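Local coordinates for putative restriction endonuclease domain-containing protein (Anabaena variabilis, PDB 3OT2) that is of unknown function but is probably a nuclease, belonging to the Uma2 family of restriction endonuclease-like proteins in the PDDEXK clan, at residues Val84-Arg89 with Ala105-Ile110. Numbering follows the deposited sequence.
Sequences VFIWSR and APDWTI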
ATOM      1  N   VAL A  84      -7.247  14.432  11.689  1.00 27.57           N
ATOM      2  CA  VAL A  84      -7.624  14.481  13.104  1.00 26.01           C
ATOM      3  C   VAL A  84      -6.434  15.039  13.893  1.00 29.29           C
ATOM      4  O   VAL A  84      -5.306  14.550  13.767  1.00 27.71           O
ATOM      5  CB  VAL A  84      -8.126  13.114  13.667  1.00 27.22           C
ATOM      6  CG1 VAL A  84      -8.781  13.299  15.031  1.00 28.07           C
ATOM      7  CG2 VAL A  84      -9.108  12.432  12.708  1.00 25.77           C
ATOM      8  N   PHE A  85      -6.686  16.098  14.673  1.00 26.82           N
ATOM      9  CA  PHE A  85      -5.640  16.739  15.493  1.00 26.98           C
ATOM     10  C   PHE A  85      -6.030  16.727  16.940  1.00 30.25           C
ATOM     11  O   PHE A  85      -7.159  17.100  17.248  1.00 28.57           O
ATOM     12  CB  PHE A  85      -5.448  18.218  15.061  1.00 28.71           C
ATOM     13  CG  PHE A  85      -4.775  18.418  13.727  1.00 29.29           C
ATOM     14  CD1 PHE A  85      -5.511  18.417  12.554  1.00 31.88           C
ATOM     15  CD2 PHE A  85      -3.405  18.639  13.649  1.00 30.77           C
ATOM     16  CE1 PHE A  85      -4.887  18.598  11.325  1.00 32.68           C
ATOM     17  CE2 PHE A  85      -2.785  18.847  12.415  1.00 33.46           C
ATOM     18  CZ  PHE A  85      -3.530  18.823  11.263  1.00 31.54           C
ATOM     19  N   ILE A  86      -5.090  16.366  17.841  1.00 28.07           N
ATOM     20  CA  ILE A  86      -5.318  16.420  19.287  1.00 28.67           C
ATOM     21  C   ILE A  86      -5.442  17.920  19.630  1.00 33.77           C
ATOM     22  O   ILE A  86      -4.920  18.765  18.872  1.00 31.59           O
ATOM     23  CB  ILE A  86      -4.253  15.656  20.127  1.00 31.37           C
ATOM     24  CG1 ILE A  86      -2.855  16.350  20.080  1.00 31.77           C
ATOM     25  CG2 ILE A  86      -4.208  14.168  19.696  1.00 30.41           C
ATOM     26  CD1 ILE A  86      -1.748  15.721  20.980  1.00 33.46           C
ATOM     27  N   TRP A  87      -6.176  18.250  20.718  1.00 31.06           N
ATOM     28  CA  TRP A  87      -6.501  19.630  21.046  1.00 31.51           C
ATOM     29  C   TRP A  87      -5.289  20.534  21.147  1.00 37.61           C
ATOM     30  O   TRP A  87      -5.328  21.613  20.564  1.00 37.36           O
ATOM     31  CB  TRP A  87      -7.319  19.720  22.338  1.00 31.38           C
ATOM     32  CG  TRP A  87      -8.408  20.752  22.255  1.00 33.38           C
ATOM     33  CD1 TRP A  87      -8.377  22.016  22.771  1.00 37.37           C
ATOM     34  CD2 TRP A  87      -9.663  20.629  21.560  1.00 32.98           C
ATOM     35  NE1 TRP A  87      -9.541  22.679  22.454  1.00 36.96           N
ATOM     36  CE2 TRP A  87     -10.350  21.848  21.717  1.00 37.38           C
ATOM     37  CE3 TRP A  87     -10.264  19.614  20.797  1.00 33.75           C
ATOM     38  CZ2 TRP A  87     -11.629  22.066  21.170  1.00 37.27           C
ATOM     39  CZ3 TRP A  87     -11.532  19.828  20.274  1.00 35.63           C
ATOM     40  CH2 TRP A  87     -12.209  21.035  20.480  1.00 37.23           C
ATOM     41  N   SER A  88      -4.207  20.096  21.837  1.00 35.72           N
ATOM     42  CA  SER A  88      -2.981  20.894  22.041  1.00 36.53           C
ATOM     43  C   SER A  88      -2.254  21.238  20.728  1.00 39.62           C
ATOM     44  O   SER A  88      -1.466  22.176  20.706  1.00 41.89           O
ATOM     45  CB  SER A  88      -2.020  20.162  22.973  1.00 39.64           C
ATOM     46  OG  SER A  88      -1.586  18.930  22.412  1.00 40.69           O
ATOM     47  N   ARG A  89      -2.502  20.477  19.649  1.00 34.58           N
ATOM     48  CA  ARG A  89      -1.839  20.679  18.354  1.00 33.26           C
ATOM     49  C   ARG A  89      -2.693  21.476  17.354  1.00 36.63           C
ATOM     50  O   ARG A  89      -2.183  21.807  16.291  1.00 36.46           O
ATOM     51  CB  ARG A  89      -1.428  19.318  17.744  1.00 30.29           C
ATOM     52  CG  ARG A  89      -0.246  18.702  18.491  1.00 28.41           C
ATOM     53  CD  ARG A  89       0.228  17.439  17.806  1.00 33.20           C
ATOM     54  NE  ARG A  89       1.091  17.727  16.657  1.00 32.15           N
ATOM     55  CZ  ARG A  89       0.767  17.486  15.396  1.00 39.98           C
ATOM     56  NH1 ARG A  89      -0.421  16.979  15.093  1.00 28.42           N
ATOM     57  NH2 ARG A  89       1.620  17.765  14.423  1.00 38.31           N
ATOM     58  N   ALA A 105       1.588  18.123  10.497  1.00 30.06           N
ATOM     59  CA  ALA A 105       0.996  16.854  10.112  1.00 28.93           C
ATOM     60  C   ALA A 105      -0.178  16.510  11.049  1.00 32.47           C
ATOM     61  O   ALA A 105      -0.079  16.801  12.245  1.00 33.01           O
ATOM     62  CB  ALA A 105       2.051  15.755  10.143  1.00 28.61           C
ATOM     63  N   PRO A 106      -1.273  15.869  10.558  1.00 28.10           N
ATOM     64  CA  PRO A 106      -2.361  15.472  11.487  1.00 27.74           C
ATOM     65  C   PRO A 106      -1.888  14.423  12.486  1.00 31.19           C
ATOM     66  O   PRO A 106      -0.917  13.728  12.219  1.00 31.16           O
ATOM     67  CB  PRO A 106      -3.441  14.873  10.565  1.00 29.20           C
ATOM     68  CG  PRO A 106      -3.013  15.182   9.162  1.00 33.02           C
ATOM     69  CD  PRO A 106      -1.530  15.401   9.182  1.00 29.21           C
ATOM     70  N   ASP A 107      -2.581  14.262  13.612  1.00 27.64           N
ATOM     71  CA  ASP A 107      -2.244  13.173  14.534  1.00 25.33           C
ATOM     72  C   ASP A 107      -2.732  11.859  13.944  1.00 26.94           C
ATOM     73  O   ASP A 107      -2.137  10.806  14.147  1.00 26.30           O
ATOM     74  CB  ASP A 107      -2.893  13.429  15.906  1.00 27.16           C
ATOM     75  CG  ASP A 107      -2.144  14.501  16.639  1.00 29.73           C
ATOM     76  OD1 ASP A 107      -1.071  14.185  17.203  1.00 32.53           O
ATOM     77  OD2 ASP A 107      -2.553  15.688  16.535  1.00 30.58           O
ATOM     78  N   TRP A 108      -3.809  11.933  13.176  1.00 25.32           N
ATOM     79  CA  TRP A 108      -4.434  10.781  12.550  1.00 25.07           C
ATOM     80  C   TRP A 108      -4.963  11.199  11.174  1.00 28.30           C
ATOM     81  O   TRP A 108      -5.769  12.132  11.077  1.00 27.86           O
ATOM     82  CB  TRP A 108      -5.548  10.251  13.479  1.00 24.13           C
ATOM     83  CG  TRP A 108      -6.347   9.062  13.007  1.00 24.77           C
ATOM     84  CD1 TRP A 108      -6.006   8.144  12.047  1.00 26.93           C
ATOM     85  CD2 TRP A 108      -7.578   8.604  13.589  1.00 24.70           C
ATOM     86  NE1 TRP A 108      -6.993   7.183  11.947  1.00 25.57           N
ATOM     87  CE2 TRP A 108      -7.955   7.431  12.904  1.00 27.59           C
ATOM     88  CE3 TRP A 108      -8.420   9.095  14.619  1.00 26.32           C
ATOM     89  CZ2 TRP A 108      -9.140   6.739  13.212  1.00 27.44           C
ATOM     90  CZ3 TRP A 108      -9.585   8.396  14.930  1.00 27.42           C
ATOM     91  CH2 TRP A 108      -9.944   7.250  14.220  1.00 27.75           C
ATOM     92  N   THR A 109      -4.451  10.551  10.110  1.00 25.31           N
ATOM     93  CA  THR A 109      -4.884  10.858   8.748  1.00 26.58           C
ATOM     94  C   THR A 109      -5.745   9.710   8.231  1.00 27.66           C
ATOM     95  O   THR A 109      -5.401   8.548   8.419  1.00 26.37           O
ATOM     96  CB  THR A 109      -3.701  11.203   7.800  1.00 30.30           C
ATOM     97  OG1 THR A 109      -4.232  11.554   6.523  1.00 31.74           O
ATOM     98  CG2 THR A 109      -2.721  10.037   7.579  1.00 27.68           C
ATOM     99  N   ILE A 110      -6.869  10.035   7.594  1.00 26.36           N
ATOM    100  CA  ILE A 110      -7.749   9.018   7.017  1.00 25.96           C
ATOM    101  C   ILE A 110      -7.964   9.341   5.550  1.00 29.22           C
ATOM    102  O   ILE A 110      -8.389  10.442   5.215  1.00 27.51           O
ATOM    103  CB  ILE A 110      -9.089   8.875   7.781  1.00 28.59           C
ATOM    104  CG1 ILE A 110      -8.846   8.507   9.268  1.00 28.84           C
ATOM    105  CG2 ILE A 110     -10.006   7.860   7.090  1.00 27.91           C
ATOM    106  CD1 ILE A 110      -9.937   8.871  10.154  1.00 28.78           C
TER
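A classic beta bulge joins V84 to D107 and W108, where antiparallel strands 82-86 and 108-112 meet in the mixed central sheet of this PDDEXK-like fold. V84 and W108 form a hydrogen-bonded pair. V84 N gives to W108 O at 2.8 Å, and W108 N returns to V84 O at 3.1 Å. D107 N adds a weak bond to the same V84 O. On one face of the sheet V84 and W108 lie side by side, with V84 CG2 3.9 Å from W108 CE3. F85 takes P106 CA over one ring face in a CH-pi contact, 3.8 Å from the centroid.

Just before strand 108-112, the D107 side chain sets out toward 84-89. Its OD2 accepts I86 N at 2.9 Å in a nearly straight bond (168°). R89 NH1 reaches D107 OD2 from the opposite face of the carboxylate, also at 2.9 Å, and forms a salt bridge. The guanidinium and carboxylate planes stand 90° apart. A bend at chi3 (81°) brings the R89 guanidinium end-on to A105 O, which lies in its plane and accepts from NH1 and NH2, each at 2.9 Å. A methionine in place of R89 would probably leave the buried D107 without this countercharge and A105 O without these two donors. Q135 NE2 bonds the other D107 oxygen, OD1, so both carboxylate oxygens have partners.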